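Local coordinates for GTPase activator-like protein (Chaetomium thermophilum, PDB 5HIU) that forms the all-helical N-terminal part of a TSC2 homologue, a protein that probably acts through another region as a GTPase activator, at residues N131-G134 with F135-E138; V286-L289 with L290-R294. All coordinates share one frame; numbering follows the deposited sequence.

Contact 1: N131-G134 with F135-E138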
loop_
_atom_site.group_PDB
_atom_site.type_symbol
_atom_site.label_atom_id
_atom_site.label_comp_id
_atom_site.label_asym_id
_atom_site.label_seq_id
_atom_site.Cartn_x
_atom_site.Cartn_y
_atom_site.Cartn_z
ATOM N N ASN A 131 13.539 -15.930 9.149
ATOM C CA ASN A 131 14.967 -16.254 9.144
ATOM C C ASN A 131 15.554 -16.159 7.753
ATOM O O ASN A 131 15.175 -16.894 6.877
ATOM C CB ASN A 131 15.199 -17.655 9.688
ATOM C CG ASN A 131 16.670 -18.056 9.668
ATOM O OD1 ASN A 131 17.565 -17.227 9.482
ATOM N ND2 ASN A 131 16.922 -19.335 9.860
ATOM N N ILE A 132 16.480 -15.233 7.568
ATOM C CA ILE A 132 17.131 -15.020 6.289
ATOM C C ILE A 132 18.658 -15.067 6.444
ATOM O O ILE A 132 19.407 -14.500 5.619
ATOM C CB ILE A 132 16.682 -13.689 5.660
ATOM C CG1 ILE A 132 17.248 -12.473 6.396
ATOM C CG2 ILE A 132 15.170 -13.627 5.655
ATOM C CD1 ILE A 132 17.218 -11.199 5.570
ATOM N N ALA A 133 19.105 -15.745 7.497
ATOM C CA ALA A 133 20.513 -15.979 7.692
ATOM C C ALA A 133 21.074 -16.796 6.523
ATOM O O ALA A 133 20.473 -17.821 6.088
ATOM C CB ALA A 133 20.750 -16.702 9.003
ATOM N N GLY A 134 22.206 -16.309 6.007
ATOM C CA GLY A 134 22.837 -16.873 4.821
ATOM C C GLY A 134 22.650 -16.033 3.574
ATOM O O GLY A 134 23.399 -16.172 2.592
ATOM N N PHE A 135 21.613 -15.208 3.594
ATOM C CA PHE A 135 21.284 -14.326 2.483
ATOM C C PHE A 135 20.646 -13.034 3.025
ATOM O O PHE A 135 19.871 -12.375 2.346
ATOM C CB PHE A 135 20.384 -15.061 1.467
ATOM C CG PHE A 135 19.292 -15.887 2.100
ATOM C CD1 PHE A 135 19.567 -17.131 2.654
ATOM C CD2 PHE A 135 17.992 -15.422 2.147
ATOM C CE1 PHE A 135 18.571 -17.890 3.254
ATOM C CE2 PHE A 135 16.986 -16.173 2.746
ATOM C CZ PHE A 135 17.274 -17.411 3.298
ATOM N N TYR A 136 21.010 -12.676 4.258
ATOM C CA TYR A 136 20.726 -11.362 4.844
ATOM C C TYR A 136 20.640 -10.247 3.806
ATOM O O TYR A 136 19.636 -9.536 3.708
ATOM C CB TYR A 136 21.835 -10.998 5.826
ATOM C CG TYR A 136 21.873 -11.844 7.072
ATOM C CD1 TYR A 136 20.911 -11.692 8.055
ATOM C CD2 TYR A 136 22.880 -12.775 7.282
ATOM C CE1 TYR A 136 20.939 -12.447 9.211
ATOM C CE2 TYR A 136 22.915 -13.534 8.434
ATOM C CZ TYR A 136 21.939 -13.356 9.393
ATOM O OH TYR A 136 21.950 -14.099 10.536
ATOM N N TYR A 137 21.690 -10.129 3.009
ATOM C CA TYR A 137 21.843 -8.994 2.135
ATOM C C TYR A 137 21.327 -9.223 0.737
ATOM O O TYR A 137 21.268 -8.281 -0.041
ATOM C CB TYR A 137 23.308 -8.536 2.151
ATOM C CG TYR A 137 23.553 -7.752 3.417
ATOM C CD1 TYR A 137 22.996 -6.488 3.567
ATOM C CD2 TYR A 137 24.245 -8.301 4.493
ATOM C CE1 TYR A 137 23.147 -5.767 4.731
ATOM C CE2 TYR A 137 24.404 -7.584 5.666
ATOM C CZ TYR A 137 23.847 -6.309 5.777
ATOM O OH TYR A 137 23.977 -5.539 6.916
ATOM N N GLU A 138 20.920 -10.453 0.431
ATOM C CA GLU A 138 20.362 -10.782 -0.890
ATOM C C GLU A 138 18.833 -10.804 -0.950
ATOM O O GLU A 138 18.247 -10.728 -2.027
ATOM C CB GLU A 138 20.885 -12.154 -1.370
ATOM C CG GLU A 138 22.381 -12.215 -1.649
ATOM C CD GLU A 138 23.166 -12.902 -0.547
ATOM O OE1 GLU A 138 23.102 -12.416 0.601
ATOM O OE2 GLU A 138 23.864 -13.918 -0.838
#
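A type II beta turn from Ile132 to Phe135, in the loop between helices 115-126 and 139-163, puts the two aromatic rings of Phe135 and Tyr136 around the carbonyl of Ile132. Gly134, with phi at 105°, supplies the positive value of the turn's third position. The turn is closed by Phe135 N donating to Ile132 O at 3.1 Å, N-H...O angle 155°, the donor above the carbonyl plane rather than on a lone pair. Just before it, Asn131 OD1 accepts from Ala133 N at 2.9 Å, which is an Asx turn. The Phe135 ring carries Ile132 O over its centre, 3.7 Å above the plane, and its CE2 touches Ile132 CB at 3.8 Å. With chi1 at 43°, Phe135 CG sits between its own N and carbonyl carbon, which folds the ring back against Ile132, on the side of helix 115-126 (Leu122, Leu125). Tyr136 covers the turn with a ring face: Ala133 CA makes a CH-pi contact 3.7 Å from the centroid, while Ala133 CB meets Tyr136 OH at 3.3 Å. The carbonyls of Ala133 and Gly134 each have a donor from helix 96-107 (Arg99, Ser100). Ile132 O lies between two ring faces, which probably limits its contact with solvent.

Contact 2: V286-L289 with L290-R294; sequences VRIL and LDFLR
Ile288 and Phe292 form the close-packed side of this helical turn, lying side by side and pointing the same way. The CG2 branch of Ile288 does the touching, 3.5 Å from Phe292 CZ and slightly farther from CE2. Because CG2 is anti to the Ile288 backbone N and CG1 anti to the carbonyl carbon (chi1 -73°), it is the short branch that faces the ring. Ile288 O lies over one face of that ring, 3.4 Å above the plane and offset toward the rim, and also accepts from Phe292 N at 3.1 Å. One carbonyl thus meets both backbone and ring of the same residue. On the opposite side of the helix, Val286 CG1 reaches Leu290 CD1 at 3.9 Å.

These pairs follow the i to i+4 spacing of the alpha helix 281-294, whose ladder continues with Leu290 N to Val286 O and Asp291 N to Arg287 O. The buried flank is shared out among neighbours: Leu289 reaches helices 245-261 and 302-322, and Leu290 packs on helix 336-348.

Arg287 and Asp291 make the looser side. Arg287 is exposed, and although the charges are opposite, its NH1 stays 6.2 Å from Asp291 OD2, too far for a salt bridge; any attraction is probably weak and long-range. Asp291 OD1 and OD2 are each 3.4 Å from Arg287 O, but all three are acceptors, so no hydrogen bond joins them. The closest approach of the two side chains is Arg287 CG to Asp291 OD2, 4.3 Å.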
loop_
_atom_site.group_PDB
_atom_site.type_symbol
_atom_site.label_atom_id
_atom_site.label_comp_id
_atom_site.label_asym_id
_atom_site.label_seq_id
_atom_site.Cartn_x
_atom_site.Cartn_y
_atom_site.Cartn_z
ATOM N N VAL A 286 1.771 16.800 6.421
ATOM C CA VAL A 286 0.840 17.935 6.387
ATOM C C VAL A 286 1.219 18.883 5.253
ATOM O O VAL A 286 0.388 19.288 4.435
ATOM C CB VAL A 286 0.847 18.707 7.724
ATOM C CG1 VAL A 286 0.096 20.017 7.609
ATOM C CG2 VAL A 286 0.228 17.872 8.826
ATOM N N ARG A 287 2.495 19.248 5.241
ATOM C CA ARG A 287 3.092 20.103 4.214
ATOM C C ARG A 287 2.833 19.570 2.803
ATOM O O ARG A 287 2.449 20.327 1.903
ATOM C CB ARG A 287 4.593 20.175 4.493
ATOM C CG ARG A 287 5.427 20.971 3.500
ATOM C CD ARG A 287 6.634 21.596 4.189
ATOM N NE ARG A 287 7.249 20.688 5.158
ATOM C CZ ARG A 287 8.305 19.909 4.923
ATOM N NH1 ARG A 287 8.915 19.904 3.738
ATOM N NH2 ARG A 287 8.767 19.126 5.896
ATOM N N ILE A 288 3.036 18.257 2.636
ATOM C CA ILE A 288 2.765 17.553 1.374
ATOM C C ILE A 288 1.301 17.658 1.000
ATOM O O ILE A 288 0.964 18.013 -0.125
ATOM C CB ILE A 288 3.173 16.054 1.463
ATOM C CG1 ILE A 288 4.696 15.925 1.437
ATOM C CG2 ILE A 288 2.564 15.221 0.330
ATOM C CD1 ILE A 288 5.219 14.599 1.954
ATOM N N LEU A 289 0.438 17.312 1.948
ATOM C CA LEU A 289 -1.013 17.346 1.744
ATOM C C LEU A 289 -1.519 18.733 1.358
ATOM O O LEU A 289 -2.486 18.861 0.591
ATOM C CB LEU A 289 -1.724 16.923 3.030
ATOM C CG LEU A 289 -1.756 15.449 3.397
ATOM C CD1 LEU A 289 -2.191 15.301 4.844
ATOM C CD2 LEU A 289 -2.697 14.684 2.479
ATOM N N LEU A 290 -0.896 19.767 1.923
ATOM C CA LEU A 290 -1.285 21.136 1.605
ATOM C C LEU A 290 -0.764 21.485 0.241
ATOM O O LEU A 290 -1.493 22.092 -0.551
ATOM C CB LEU A 290 -0.748 22.130 2.626
ATOM C CG LEU A 290 -1.477 22.122 3.964
ATOM C CD1 LEU A 290 -0.622 22.829 5.006
ATOM C CD2 LEU A 290 -2.850 22.765 3.850
ATOM N N ASP A 291 0.490 21.088 -0.026
ATOM C CA ASP A 291 1.110 21.257 -1.352
ATOM C C ASP A 291 0.159 20.819 -2.459
ATOM O O ASP A 291 0.077 21.470 -3.485
ATOM C CB ASP A 291 2.419 20.458 -1.487
ATOM C CG ASP A 291 3.617 21.154 -0.868
ATOM O OD1 ASP A 291 3.560 22.365 -0.567
ATOM O OD2 ASP A 291 4.639 20.462 -0.691
ATOM N N PHE A 292 -0.575 19.730 -2.254
ATOM C CA PHE A 292 -1.530 19.303 -3.264
ATOM C C PHE A 292 -2.533 20.405 -3.521
ATOM O O PHE A 292 -3.001 20.573 -4.639
ATOM C CB PHE A 292 -2.221 18.003 -2.864
ATOM C CG PHE A 292 -1.271 16.849 -2.698
ATOM C CD1 PHE A 292 -0.243 16.637 -3.615
ATOM C CD2 PHE A 292 -1.401 15.970 -1.627
ATOM C CE1 PHE A 292 0.631 15.569 -3.461
ATOM C CE2 PHE A 292 -0.525 14.901 -1.471
ATOM C CZ PHE A 292 0.493 14.700 -2.388
ATOM N N LEU A 293 -2.827 21.176 -2.482
ATOM C CA LEU A 293 -3.690 22.341 -2.597
ATOM C C LEU A 293 -2.905 23.578 -3.049
ATOM O O LEU A 293 -3.282 24.224 -4.028
ATOM C CB LEU A 293 -4.379 22.601 -1.252
ATOM C CG LEU A 293 -5.028 21.407 -0.531
ATOM C CD1 LEU A 293 -5.637 21.834 0.803
ATOM C CD2 LEU A 293 -6.079 20.755 -1.414
ATOM N N ARG A 294 -1.818 23.891 -2.333
ATOM C CA ARG A 294 -0.976 25.074 -2.613
ATOM C C ARG A 294 -0.272 24.984 -3.973
ATOM O O ARG A 294 -0.433 25.874 -4.790
ATOM C CB ARG A 294 0.053 25.302 -1.498
#

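Contact 1 comes first along the chain and closes well before contact 2 opens. Their centres lie 40 Å apart and their nearest atoms about 27 Å, so they do not touch. Both belong to the DUF3384 region, in a chain built of helices with no strand. Contact 1 occupies a connecting loop and leans on helices 96-107 and 115-126, whereas contact 2 is part of helix 281-294 and packs against helices 245-261, 302-322 and 336-348. The helices named around one do not appear among those named around the other. One contact lies in a connecting loop, the other within a helix, and their separation is consistent with an extended row of helices.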